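Local coordinates for protein transcriptional activator TenA-1 (Sulfolobus solfataricus P2, PDB 2QZC) that probably acts as a TenA-like thiaminase, breaking down or salvaging thiamin-related compounds, at residues A[129-134]-A[176-181]; A[54-59]-A[76-81]; A[136-141]-A[169-174]; A[43-48]-A[157-162]. All blocks are in the same frame, centred on the assembly; numbering follows the deposited sequence. Where two conformers were deposited one is given.

Contact 1: residues A[129-134]-A[176-181]; sequences KFLVAW and LYALDE
L131 pushes its CD2 methyl against the backbone at A178 and L179, and V132 meets L179 beside it. The contact joins helix 127-148 to the C-terminal end of helix 166-179 in the all-helical heme oxygenase-like fold. Two kinds of van der Waals contact are made, one to a peptide group and one between apolar side chains. In the first, L131 CD2 lies 3.6 Å from L179 N and 3.7 Å from A178 C. The methyl therefore rests on the peptide unit linking these two residues. L131 holds CG anti to its own backbone nitrogen (chi1 -178°), and this carries the branch across to the other helix. In the second, L131 CD2 also touches A178 CB, at 3.8 Å. L131 CG and L179 CD1 are looser, at 4.3 Å. All four residues are buried. Other helices add to the packing: V132 also packs on F192 of helix 186-208, and A178 packs on K70 and I74 of helix 68-78. L179 O accepts a hydrogen bond from N7 ND2 of helix 6-14. The V132 and L179 side chains cross at about a right angle, and V132 CG2 sits 3.9 Å from L179 CD1.

Contact 2: residues A[54-59]-A[76-81]; sequences DMLRAL and NLVFSS
V78 turns its two methyls to L56 and L59. The L56 and V78 side chains slide past each other in opposite directions. In the conformer described, L56 CD2 is 3.6 Å from V78 CG1. L59 and V78 are turned differently: they reach toward each other tip to tip. Here L59 CD2 is 4.1 Å from V78 CG2 and 4.2 Å from V78 CG1, so this leucine methyl faces the valine fork more evenly. The two leucines lie three positions apart on one helix but leave the backbone by different routes. L59 has CG anti to its backbone nitrogen (chi1 173°), whereas L56 has CG anti to its carbonyl carbon (chi1 -70°). Both CD2 methyls reach the same valine. The contact fastens helix 38-63 to the end of helix 68-78, two helices that follow each other in the heme oxygenase-like bundle. F79, directly after V78, is the first residue to leave helical geometry. Its ring lies beside V78, with V78 CG1 3.9 Å above one face and offset toward the rim. The contact is only partly buried, and it borders the dimer interface. F79 O accepts a hydrogen bond from N76 ND2 of the second subunit, and R57 NH1 bonds to G66 O and S64 O of that subunit. L59 also packs on F130 and W134 of helix 127-148.

Contact 3: residues A[136-141]-A[169-174]; sequences PCMFGY and KKRIEA
Two helices of the heme oxygenase-like bundle, 127-148 and 166-179, meet where I172 plugs in between M138 and F139. Over these segments the short axes cross obliquely, at 136° between their N-to-C directions, with a closest approach of 10.1 Å. I172 does most of the touching, and each of its two branches has its own partner. The CD1 end reaches the other backbone, 3.3 Å from M138 O and 3.5 Å from M138 C. It also packs on M138 CB, at 3.8 Å. M138 O, which this methyl touches, is hydrogen-bonded by Y168 OH. M138 is a selenomethionine whose chain bends at chi2 and chi3. The bends bring its CE near the aliphatic part of R171, with CD 4.5 Å away. Around the pair, M138 also packs on M55 of helix 38-63, and R171 lies on L77 of helix 68-78. On the second branch, I172 CG2 stands anti to the backbone nitrogen and is aimed at the phenylalanine. The F139 and I172 side chains cross at about a right angle. I172 CG2 meets the ring at its edge, near the ring plane, 3.8 Å from F139 CD1.

Contact 4: residues A[43-48]-A[157-162]; sequences YYLIQD and KTWASF. With IMD (imidazole), chain C.
W159 reaches its indole to L45 CD2 and Y44 OH, which lie on one side of its plane. From CB, CG stands anti to the backbone nitrogen (chi1 174°), which sends the ring across to helix 38-63. CD1 comes first and lies 4.2 Å from L45 CD2, as the two side chains slide past each other. Next, W159 NE1 donates to a water 2.9 Å away, and this water donates in turn to D48 OD2 at 2.8 Å. NE1 also sits at the edge of the Y44 ring, in its plane, 3.9 Å from Y44 CE2. The two aromatic side chains cross at about a right angle. Farther along, W159 CZ2 lies 3.7 Å from Y44 OH. That hydroxyl is hydrogen-bonded to Y141 OH. Beyond the water, D48 OD1 takes a hydrogen bond from N3 of a bound imidazole, 2.7 Å long and nearly straight at 164°. E199 OE2 holds the imidazole as well, and a glycerol is hydrogen-bonded to D48 OD1. Both probably come from the crystallisation liquor. The carboxylate is thus shared between water and ligands. This chemistry is consistent with a pocket for a nitrogen-containing ring, as in the pyrimidine-binding site of TenA relatives.

In the fold
All four contacts belong to one helical bundle; distances are between centres. Contacts 1 and 3 share helices 127-148 and 166-179, about 11 Å apart, with contact 3 inside the chain span of contact 1. Contact 2 closes before either opens and lies about 15 Å from contact 1 and 13 Å from contact 3. Its M55, A58 and L59 meet F130 and W134 of contact 1, while L77 and M55 meet contact 3. Contact 4 shares helix 38-63 with contact 2 and returns helix 154-164 to it. Its segments alternate with those of contacts 1 and 3, and it lies about 24 Å from contact 1, across the chain's centre. Contact 3 touches both and so links contact 1 to the imidazole-holding region.

Contact 1: residues A[129-134]-A[176-181]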
loop_
_atom_site.group_PDB
_atom_site.type_symbol
_atom_site.label_atom_id
_atom_site.label_comp_id
_atom_site.label_asym_id
_atom_site.label_seq_id
_atom_site.Cartn_x
_atom_site.Cartn_y
_atom_site.Cartn_z
ATOM N N LYS A 129 13.830 -8.274 4.597
ATOM C CA LYS A 129 15.012 -7.596 4.029
ATOM C C LYS A 129 14.695 -6.146 3.681
ATOM O O LYS A 129 15.497 -5.254 3.945
ATOM C CB LYS A 129 15.527 -8.358 2.814
ATOM C CG LYS A 129 16.094 -9.736 3.142
ATOM C CD LYS A 129 16.662 -10.442 1.941
ATOM C CE LYS A 129 17.164 -11.834 2.324
ATOM N NZ LYS A 129 17.609 -12.580 1.124
ATOM N N PHE A 130 13.542 -5.901 3.062
ATOM C CA PHE A 130 13.145 -4.534 2.771
ATOM C C PHE A 130 13.015 -3.713 4.049
ATOM O O PHE A 130 13.482 -2.575 4.133
ATOM C CB PHE A 130 11.849 -4.450 1.964
ATOM C CG PHE A 130 11.307 -3.044 1.877
ATOM C CD1 PHE A 130 11.893 -2.127 1.013
ATOM C CD2 PHE A 130 10.329 -2.571 2.792
ATOM C CE1 PHE A 130 11.455 -0.809 0.983
ATOM C CE2 PHE A 130 9.929 -1.249 2.764
ATOM C CZ PHE A 130 10.492 -0.390 1.867
ATOM N N LEU A 131 12.323 -4.265 5.049
ATOM C CA LEU A 131 12.096 -3.565 6.318
ATOM C C LEU A 131 13.396 -3.137 6.974
ATOM O O LEU A 131 13.516 -1.994 7.407
ATOM C CB LEU A 131 11.219 -4.455 7.237
ATOM C CG LEU A 131 10.832 -3.907 8.571
ATOM C CD1 LEU A 131 10.087 -2.567 8.499
ATOM C CD2 LEU A 131 10.005 -5.009 9.275
ATOM N N VAL A 132 14.378 -4.032 7.003
ATOM C CA VAL A 132 15.681 -3.696 7.539
ATOM C C VAL A 132 16.340 -2.606 6.665
ATOM O O VAL A 132 16.915 -1.638 7.210
ATOM C CB VAL A 132 16.570 -4.934 7.737
ATOM C CG1 VAL A 132 17.990 -4.594 8.087
ATOM C CG2 VAL A 132 15.934 -5.843 8.824
ATOM N N ALA A 133 16.248 -2.732 5.328
ATOM C CA ALA A 133 16.833 -1.724 4.442
ATOM C C ALA A 133 16.216 -0.349 4.576
ATOM O O ALA A 133 16.869 0.650 4.319
ATOM C CB ALA A 133 16.727 -2.200 2.995
ATOM N N TRP A 134 14.940 -0.300 4.932
ATOM C CA TRP A 134 14.144 0.913 5.048
ATOM C C TRP A 134 14.279 1.611 6.401
ATOM O O TRP A 134 14.035 2.807 6.512
ATOM C CB TRP A 134 12.673 0.491 4.827
ATOM C CG TRP A 134 11.660 1.563 4.729
ATOM C CD1 TRP A 134 11.783 2.754 4.088
ATOM C CD2 TRP A 134 10.327 1.531 5.265
ATOM N NE1 TRP A 134 10.595 3.450 4.159
ATOM C CE2 TRP A 134 9.683 2.736 4.875
ATOM C CE3 TRP A 134 9.614 0.587 6.007
ATOM C CZ2 TRP A 134 8.347 3.055 5.274
ATOM C CZ3 TRP A 134 8.284 0.880 6.377
ATOM C CH2 TRP A 134 7.683 2.088 5.995
ATOM N N LEU A 176 8.666 -0.106 13.930
ATOM C CA LEU A 176 9.417 -0.841 14.952
ATOM C C LEU A 176 8.645 -2.068 15.440
ATOM O O LEU A 176 9.278 -3.073 15.727
ATOM C CB LEU A 176 9.876 0.061 16.103
ATOM C CG LEU A 176 10.916 1.155 15.756
ATOM C CD1 LEU A 176 11.359 1.936 16.987
ATOM C CD2 LEU A 176 12.170 0.598 15.029
ATOM N N TYR A 177 7.303 -1.990 15.548
ATOM C CA TYR A 177 6.466 -3.147 15.907
ATOM C C TYR A 177 6.676 -4.277 14.868
ATOM O O TYR A 177 6.805 -5.461 15.208
ATOM C CB TYR A 177 5.002 -2.670 16.004
ATOM C CG TYR A 177 3.953 -3.682 16.421
ATOM C CD1 TYR A 177 4.082 -4.406 17.614
ATOM C CD2 TYR A 177 2.776 -3.846 15.673
ATOM C CE1 TYR A 177 3.091 -5.333 18.009
ATOM C CE2 TYR A 177 1.765 -4.754 16.073
ATOM C CZ TYR A 177 1.938 -5.489 17.236
ATOM O OH TYR A 177 0.959 -6.382 17.623
ATOM N N ALA A 178 6.716 -3.906 13.585
ATOM C CA ALA A 178 6.977 -4.883 12.516
ATOM C C ALA A 178 8.425 -5.405 12.571
ATOM O O ALA A 178 8.669 -6.582 12.394
ATOM C CB ALA A 178 6.722 -4.276 11.143
ATOM N N LEU A 179 9.382 -4.502 12.808
ATOM C CA LEU A 179 10.794 -4.883 12.913
ATOM C C LEU A 179 11.051 -5.861 14.055
ATOM O O LEU A 179 11.908 -6.745 13.907
ATOM C CB LEU A 179 11.703 -3.649 13.052
ATOM C CG LEU A 179 13.221 -3.838 13.044
ATOM C CD1 LEU A 179 13.701 -4.355 11.675
ATOM C CD2 LEU A 179 13.916 -2.535 13.349
ATOM N N ASP A 180 10.313 -5.714 15.157
ATOM C CA ASP A 180 10.490 -6.649 16.306
ATOM C C ASP A 180 10.197 -8.126 15.979
ATOM O O ASP A 180 10.663 -9.015 16.725
ATOM C CB ASP A 180 9.695 -6.156 17.514
ATOM C CG ASP A 180 10.298 -4.902 18.148
ATOM O OD1 ASP A 180 11.510 -4.616 17.992
ATOM O OD2 ASP A 180 9.518 -4.193 18.824
ATOM N N GLU A 181 9.470 -8.390 14.879
ATOM C CA GLU A 181 9.163 -9.759 14.410
ATOM C C GLU A 181 10.301 -10.402 13.634
ATOM O O GLU A 181 10.262 -11.618 13.361
ATOM C CB GLU A 181 7.908 -9.814 13.509
ATOM C CG GLU A 181 6.584 -9.873 14.232
ATOM C CD GLU A 181 5.451 -10.446 13.369
ATOM O OE1 GLU A 181 5.599 -11.551 12.786
ATOM O OE2 GLU A 181 4.392 -9.810 13.313
#

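Contact 2: residues A[54-59]-A[76-81]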
loop_
_atom_site.group_PDB
_atom_site.type_symbol
_atom_site.label_atom_id
_atom_site.label_comp_id
_atom_site.label_asym_id
_atom_site.label_seq_id
_atom_site.Cartn_x
_atom_site.Cartn_y
_atom_site.Cartn_z
ATOM N N ASP A 54 9.991 6.631 -5.029
ATOM C CA ASP A 54 10.512 5.263 -5.187
ATOM C C ASP A 54 10.435 4.460 -3.892
ATOM O O ASP A 54 10.142 3.266 -3.906
ATOM C CB ASP A 54 11.977 5.321 -5.671
ATOM C CG ASP A 54 12.114 5.730 -7.117
ATOM O OD1 ASP A 54 11.371 5.193 -7.974
ATOM O OD2 ASP A 54 13.019 6.538 -7.398
HETATM N N MSE A 55 10.719 5.097 -2.771
HETATM C CA MSE A 55 10.612 4.453 -1.431
HETATM C C MSE A 55 9.181 3.948 -1.186
HETATM O O MSE A 55 8.985 2.835 -0.702
HETATM C CB MSE A 55 11.002 5.469 -0.355
HETATM C CG MSE A 55 11.071 4.949 1.012
HETATM SE SE MSE A 55 10.869 6.400 2.351
HETATM C CE MSE A 55 8.963 6.657 2.209
ATOM N N LEU A 56 8.198 4.760 -1.543
ATOM C CA LEU A 56 6.793 4.364 -1.376
ATOM C C LEU A 56 6.460 3.206 -2.298
ATOM O O LEU A 56 5.764 2.236 -1.890
ATOM C CB LEU A 56 5.857 5.531 -1.645
ATOM C CG LEU A 56 5.860 6.642 -0.614
ATOM C CD1 LEU A 56 5.099 7.845 -1.118
ATOM C CD2 LEU A 56 5.267 6.175 0.687
ATOM N N ARG A 57 6.933 3.262 -3.565
ATOM C CA ARG A 57 6.683 2.134 -4.464
ATOM C C ARG A 57 7.292 0.839 -3.945
ATOM O O ARG A 57 6.676 -0.254 -3.981
ATOM C CB ARG A 57 7.136 2.465 -5.875
ATOM C CG ARG A 57 6.301 3.580 -6.513
ATOM C CD ARG A 57 6.849 3.872 -7.905
ATOM N NE ARG A 57 6.164 4.983 -8.577
ATOM C CZ ARG A 57 4.992 4.885 -9.216
ATOM N NH1 ARG A 57 4.365 3.749 -9.285
ATOM N NH2 ARG A 57 4.454 5.939 -9.819
ATOM N N ALA A 58 8.519 0.931 -3.444
ATOM C CA ALA A 58 9.198 -0.234 -2.851
ATOM C C ALA A 58 8.454 -0.757 -1.614
ATOM O O ALA A 58 8.250 -1.962 -1.482
ATOM C CB ALA A 58 10.655 0.159 -2.516
ATOM N N LEU A 59 7.982 0.150 -0.774
ATOM C CA LEU A 59 7.147 -0.239 0.395
ATOM C C LEU A 59 5.908 -1.021 -0.041
ATOM O O LEU A 59 5.562 -2.042 0.557
ATOM C CB LEU A 59 6.693 0.979 1.205
ATOM C CG LEU A 59 5.681 0.779 2.348
ATOM C CD1 LEU A 59 6.247 -0.211 3.351
ATOM C CD2 LEU A 59 5.332 2.134 2.939
ATOM N N ASN A 76 -1.802 2.189 6.930
ATOM C CA ASN A 76 -2.817 3.126 7.423
ATOM C C ASN A 76 -2.197 4.485 7.738
ATOM O O ASN A 76 -2.789 5.530 7.430
ATOM C CB ASN A 76 -3.494 2.581 8.676
ATOM C CG ASN A 76 -4.438 3.584 9.311
ATOM O OD1 ASN A 76 -4.148 4.125 10.376
ATOM N ND2 ASN A 76 -5.519 3.908 8.616
ATOM N N LEU A 77 -1.017 4.468 8.357
ATOM C CA LEU A 77 -0.294 5.694 8.716
ATOM C C LEU A 77 0.377 6.389 7.542
ATOM O O LEU A 77 0.372 7.614 7.465
ATOM C CB LEU A 77 0.696 5.416 9.862
ATOM C CG LEU A 77 0.032 4.949 11.165
ATOM C CD1 LEU A 77 1.033 4.568 12.242
ATOM C CD2 LEU A 77 -0.923 6.014 11.720
ATOM N N VAL A 78 0.958 5.610 6.643
ATOM C CA VAL A 78 1.643 6.159 5.474
ATOM C C VAL A 78 0.671 6.793 4.489
ATOM O O VAL A 78 0.938 7.890 3.996
ATOM C CB VAL A 78 2.528 5.102 4.798
ATOM C CG1 VAL A 78 3.047 5.594 3.410
ATOM C CG2 VAL A 78 3.671 4.703 5.730
ATOM N N PHE A 79 -0.452 6.123 4.233
ATOM C CA PHE A 79 -1.498 6.602 3.308
ATOM C C PHE A 79 -2.672 7.343 3.990
ATOM O O PHE A 79 -3.766 7.391 3.459
ATOM C CB PHE A 79 -1.952 5.452 2.395
ATOM C CG PHE A 79 -0.902 5.019 1.455
ATOM C CD1 PHE A 79 -0.647 5.767 0.305
ATOM C CD2 PHE A 79 -0.112 3.910 1.718
ATOM C CE1 PHE A 79 0.354 5.395 -0.568
ATOM C CE2 PHE A 79 0.899 3.537 0.864
ATOM C CZ PHE A 79 1.133 4.287 -0.296
ATOM N N SER A 80 -2.419 7.965 5.142
ATOM C CA SER A 80 -3.404 8.805 5.849
ATOM C C SER A 80 -3.431 10.219 5.249
ATOM O O SER A 80 -2.537 10.605 4.475
ATOM C CB SER A 80 -3.052 8.919 7.341
ATOM O OG SER A 80 -3.774 9.961 7.986
ATOM N N SER A 81 -4.459 10.982 5.634
ATOM C CA SER A 81 -4.633 12.388 5.216
ATOM C C SER A 81 -5.256 13.234 6.338
ATOM O O SER A 81 -4.664 13.393 7.417
ATOM C CB SER A 81 -5.462 12.469 3.923
ATOM O OG SER A 81 -6.680 11.742 4.029
#

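Contact 3: residues A[136-141]-A[169-174]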
loop_
_atom_site.group_PDB
_atom_site.type_symbol
_atom_site.label_atom_id
_atom_site.label_comp_id
_atom_site.label_asym_id
_atom_site.label_seq_id
_atom_site.Cartn_x
_atom_site.Cartn_y
_atom_site.Cartn_z
ATOM N N PRO A 136 16.898 2.593 8.386
ATOM C CA PRO A 136 17.761 3.781 8.587
ATOM C C PRO A 136 17.153 5.110 8.155
ATOM O O PRO A 136 17.222 6.101 8.898
ATOM C CB PRO A 136 19.008 3.413 7.781
ATOM C CG PRO A 136 19.061 1.900 7.913
ATOM C CD PRO A 136 17.644 1.496 7.733
ATOM N N CYS A 137 16.513 5.147 6.992
ATOM C CA CYS A 137 15.860 6.338 6.512
ATOM C C CYS A 137 14.759 6.806 7.472
ATOM O O CYS A 137 14.712 7.964 7.878
ATOM C CB CYS A 137 15.259 6.020 5.157
ATOM S SG CYS A 137 14.232 7.257 4.569
HETATM N N MSE A 138 13.915 5.870 7.878
HETATM C CA MSE A 138 12.752 6.242 8.691
HETATM C C MSE A 138 13.117 6.599 10.106
HETATM O O MSE A 138 12.792 7.695 10.594
HETATM C CB MSE A 138 11.729 5.107 8.656
HETATM C CG MSE A 138 11.193 4.797 7.261
HETATM SE SE MSE A 138 10.286 6.282 6.323
HETATM C CE MSE A 138 8.875 6.576 7.552
ATOM N N PHE A 139 13.856 5.732 10.744
ATOM C CA PHE A 139 14.246 5.937 12.144
ATOM C C PHE A 139 15.244 7.072 12.268
ATOM O O PHE A 139 15.112 7.925 13.160
ATOM C CB PHE A 139 14.815 4.638 12.774
ATOM C CG PHE A 139 15.077 4.747 14.266
ATOM C CD1 PHE A 139 14.035 4.551 15.137
ATOM C CD2 PHE A 139 16.339 5.040 14.751
ATOM C CE1 PHE A 139 14.244 4.648 16.489
ATOM C CE2 PHE A 139 16.550 5.169 16.125
ATOM C CZ PHE A 139 15.496 4.974 16.973
ATOM N N GLY A 140 16.223 7.129 11.369
ATOM C CA GLY A 140 17.228 8.157 11.417
ATOM C C GLY A 140 16.629 9.523 11.238
ATOM O O GLY A 140 17.044 10.463 11.911
ATOM N N TYR A 141 15.662 9.676 10.339
ATOM C CA TYR A 141 15.029 10.990 10.178
ATOM C C TYR A 141 14.233 11.428 11.420
ATOM O O TYR A 141 14.132 12.626 11.691
ATOM C CB TYR A 141 14.189 11.072 8.899
ATOM C CG TYR A 141 14.969 11.479 7.661
ATOM C CD1 TYR A 141 16.202 10.885 7.327
ATOM C CD2 TYR A 141 14.498 12.465 6.832
ATOM C CE1 TYR A 141 16.902 11.241 6.166
ATOM C CE2 TYR A 141 15.173 12.806 5.671
ATOM C CZ TYR A 141 16.395 12.264 5.364
ATOM O OH TYR A 141 17.044 12.643 4.211
ATOM N N LYS A 169 6.166 10.129 14.667
ATOM C CA LYS A 169 6.570 9.165 15.696
ATOM C C LYS A 169 5.677 7.924 15.715
ATOM O O LYS A 169 6.163 6.808 15.941
ATOM C CB LYS A 169 6.625 9.776 17.100
ATOM C CG LYS A 169 7.498 11.025 17.234
ATOM C CD LYS A 169 8.798 11.026 16.472
ATOM C CE LYS A 169 9.627 12.251 16.811
ATOM N NZ LYS A 169 10.844 12.404 15.940
ATOM N N LYS A 170 4.376 8.113 15.445
ATOM C CA LYS A 170 3.424 6.984 15.357
ATOM C C LYS A 170 3.783 6.061 14.195
ATOM O O LYS A 170 3.673 4.828 14.306
ATOM C CB LYS A 170 1.971 7.473 15.241
ATOM C CG LYS A 170 1.416 8.044 16.518
ATOM C CD LYS A 170 -0.010 8.519 16.262
ATOM C CE LYS A 170 -0.655 9.096 17.512
ATOM N NZ LYS A 170 -1.998 9.687 17.208
ATOM N N ARG A 171 4.207 6.654 13.070
ATOM C CA ARG A 171 4.668 5.858 11.931
ATOM C C ARG A 171 5.878 5.011 12.342
ATOM O O ARG A 171 5.933 3.810 12.019
ATOM C CB ARG A 171 5.104 6.719 10.753
ATOM C CG ARG A 171 4.053 7.327 9.890
ATOM C CD ARG A 171 4.789 7.981 8.691
ATOM N NE ARG A 171 3.926 8.667 7.741
ATOM C CZ ARG A 171 3.354 9.858 7.913
ATOM N NH1 ARG A 171 3.446 10.534 9.061
ATOM N NH2 ARG A 171 2.612 10.358 6.926
ATOM N N ILE A 172 6.833 5.634 13.027
ATOM C CA ILE A 172 8.037 4.927 13.488
ATOM C C ILE A 172 7.666 3.796 14.444
ATOM O O ILE A 172 8.196 2.694 14.367
ATOM C CB ILE A 172 9.109 5.852 14.086
ATOM C CG1 ILE A 172 9.499 6.933 13.084
ATOM C CG2 ILE A 172 10.298 5.060 14.622
ATOM C CD1 ILE A 172 9.955 6.417 11.700
ATOM N N GLU A 173 6.743 4.063 15.368
ATOM C CA GLU A 173 6.302 2.998 16.261
ATOM C C GLU A 173 5.740 1.790 15.519
ATOM O O GLU A 173 6.051 0.667 15.885
ATOM C CB GLU A 173 5.273 3.532 17.268
ATOM C CG GLU A 173 5.895 4.453 18.287
ATOM C CD GLU A 173 4.898 5.205 19.178
ATOM O OE1 GLU A 173 3.664 5.106 18.972
ATOM O OE2 GLU A 173 5.400 5.931 20.056
ATOM N N ALA A 174 4.939 2.028 14.472
ATOM C CA ALA A 174 4.372 0.936 13.675
ATOM C C ALA A 174 5.481 0.140 12.937
ATOM O O ALA A 174 5.428 -1.085 12.843
ATOM C CB ALA A 174 3.340 1.469 12.689
#

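Contact 4: residues A[43-48]-A[157-162]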
loop_
_atom_site.group_PDB
_atom_site.type_symbol
_atom_site.label_atom_id
_atom_site.label_comp_id
_atom_site.label_asym_id
_atom_site.label_seq_id
_atom_site.Cartn_x
_atom_site.Cartn_y
_atom_site.Cartn_z
ATOM N N TYR A 43 18.520 21.685 -3.722
ATOM C CA TYR A 43 19.057 20.539 -4.475
ATOM C C TYR A 43 18.639 19.250 -3.736
ATOM O O TYR A 43 18.136 18.263 -4.359
ATOM C CB TYR A 43 20.575 20.609 -4.536
ATOM C CG TYR A 43 21.233 19.408 -5.160
ATOM C CD1 TYR A 43 21.436 18.240 -4.434
ATOM C CD2 TYR A 43 21.629 19.416 -6.500
ATOM C CE1 TYR A 43 22.035 17.145 -5.008
ATOM C CE2 TYR A 43 22.247 18.306 -7.093
ATOM C CZ TYR A 43 22.432 17.157 -6.325
ATOM O OH TYR A 43 23.031 16.050 -6.876
ATOM N N TYR A 44 18.864 19.240 -2.417
ATOM C CA TYR A 44 18.512 18.088 -1.556
ATOM C C TYR A 44 17.022 17.754 -1.666
ATOM O O TYR A 44 16.607 16.582 -1.817
ATOM C CB TYR A 44 18.906 18.350 -0.073
ATOM C CG TYR A 44 18.172 17.453 0.898
ATOM C CD1 TYR A 44 18.540 16.112 1.051
ATOM C CD2 TYR A 44 17.098 17.935 1.628
ATOM C CE1 TYR A 44 17.808 15.286 1.900
ATOM C CE2 TYR A 44 16.390 17.127 2.497
ATOM C CZ TYR A 44 16.745 15.801 2.617
ATOM O OH TYR A 44 15.997 14.991 3.457
ATOM N N LEU A 45 16.168 18.773 -1.517
ATOM C CA LEU A 45 14.719 18.554 -1.535
ATOM C C LEU A 45 14.236 17.956 -2.838
ATOM O O LEU A 45 13.287 17.121 -2.838
ATOM C CB LEU A 45 13.921 19.835 -1.282
ATOM C CG LEU A 45 13.767 20.223 0.168
ATOM C CD1 LEU A 45 12.891 21.501 0.172
ATOM C CD2 LEU A 45 13.156 19.111 1.092
ATOM N N ILE A 46 14.846 18.356 -3.945
ATOM C CA ILE A 46 14.483 17.805 -5.240
ATOM C C ILE A 46 14.875 16.323 -5.295
ATOM O O ILE A 46 14.047 15.455 -5.631
ATOM C CB ILE A 46 15.106 18.589 -6.381
ATOM C CG1 ILE A 46 14.530 20.021 -6.438
ATOM C CG2 ILE A 46 14.885 17.882 -7.724
ATOM C CD1 ILE A 46 15.394 20.962 -7.349
ATOM N N GLN A 47 16.098 16.001 -4.860
ATOM C CA GLN A 47 16.495 14.582 -4.813
ATOM C C GLN A 47 15.614 13.788 -3.861
ATOM O O GLN A 47 15.240 12.639 -4.155
ATOM C CB GLN A 47 17.975 14.427 -4.399
ATOM C CG GLN A 47 18.939 14.916 -5.452
ATOM C CD GLN A 47 18.800 14.239 -6.789
ATOM O OE1 GLN A 47 18.938 13.009 -6.886
ATOM N NE2 GLN A 47 18.462 15.024 -7.839
ATOM N N ASP A 48 15.281 14.363 -2.705
ATOM C CA ASP A 48 14.410 13.686 -1.756
ATOM C C ASP A 48 13.013 13.456 -2.346
ATOM O O ASP A 48 12.404 12.402 -2.094
ATOM C CB ASP A 48 14.354 14.469 -0.435
ATOM C CG ASP A 48 13.459 13.844 0.578
ATOM O OD1 ASP A 48 13.810 12.760 1.062
ATOM O OD2 ASP A 48 12.409 14.452 0.885
ATOM N N LYS A 157 13.675 24.600 10.523
ATOM C CA LYS A 157 12.729 24.282 11.581
ATOM C C LYS A 157 11.433 23.702 10.974
ATOM O O LYS A 157 10.860 22.743 11.492
ATOM C CB LYS A 157 12.433 25.558 12.422
ATOM C CG LYS A 157 11.533 25.330 13.606
ATOM C CD LYS A 157 11.223 26.631 14.396
ATOM C CE LYS A 157 12.398 27.185 15.105
ATOM N NZ LYS A 157 12.970 26.306 16.175
ATOM N N THR A 158 10.969 24.304 9.884
ATOM C CA THR A 158 9.752 23.816 9.196
ATOM C C THR A 158 9.940 22.388 8.682
ATOM O O THR A 158 9.075 21.529 8.898
ATOM C CB THR A 158 9.354 24.729 8.027
ATOM O OG1 THR A 158 9.059 26.051 8.524
ATOM C CG2 THR A 158 8.105 24.197 7.293
ATOM N N TRP A 159 11.073 22.145 8.022
ATOM C CA TRP A 159 11.381 20.790 7.536
ATOM C C TRP A 159 11.393 19.808 8.690
ATOM O O TRP A 159 10.756 18.743 8.622
ATOM C CB TRP A 159 12.745 20.809 6.840
ATOM C CG TRP A 159 13.252 19.439 6.415
ATOM C CD1 TRP A 159 12.987 18.787 5.238
ATOM C CD2 TRP A 159 14.143 18.613 7.144
ATOM N NE1 TRP A 159 13.611 17.583 5.227
ATOM C CE2 TRP A 159 14.326 17.427 6.374
ATOM C CE3 TRP A 159 14.752 18.701 8.395
ATOM C CZ2 TRP A 159 15.137 16.377 6.809
ATOM C CZ3 TRP A 159 15.513 17.656 8.848
ATOM C CH2 TRP A 159 15.724 16.498 8.040
ATOM N N ALA A 160 12.105 20.155 9.765
ATOM C CA ALA A 160 12.237 19.285 10.928
ATOM C C ALA A 160 10.933 19.016 11.650
ATOM O O ALA A 160 10.751 17.916 12.200
ATOM C CB ALA A 160 13.291 19.817 11.920
ATOM N N SER A 161 9.999 19.973 11.609
ATOM C CA SER A 161 8.739 19.837 12.354
ATOM C C SER A 161 7.941 18.638 11.902
ATOM O O SER A 161 7.255 18.031 12.727
ATOM C CB SER A 161 7.904 21.114 12.274
ATOM O OG SER A 161 7.397 21.311 10.965
ATOM N N PHE A 162 8.033 18.265 10.615
ATOM C CA PHE A 162 7.352 17.055 10.180
ATOM C C PHE A 162 7.917 15.789 10.869
ATOM O O PHE A 162 7.177 14.974 11.426
ATOM C CB PHE A 162 7.378 16.898 8.686
ATOM C CG PHE A 162 6.820 15.581 8.240
ATOM C CD1 PHE A 162 5.508 15.205 8.605
ATOM C CD2 PHE A 162 7.612 14.676 7.534
ATOM C CE1 PHE A 162 4.994 13.948 8.240
ATOM C CE2 PHE A 162 7.096 13.440 7.146
ATOM C CZ PHE A 162 5.783 13.076 7.504
HETATM N N1 IMD C . 16.832 9.381 2.788
HETATM C C2 IMD C . 15.733 10.084 2.945
HETATM N N3 IMD C . 15.627 10.887 1.902
HETATM C C4 IMD C . 16.644 10.655 1.068
HETATM C C5 IMD C . 17.427 9.677 1.625
HETATM O O HOH W 1 12.403 15.533 3.501
#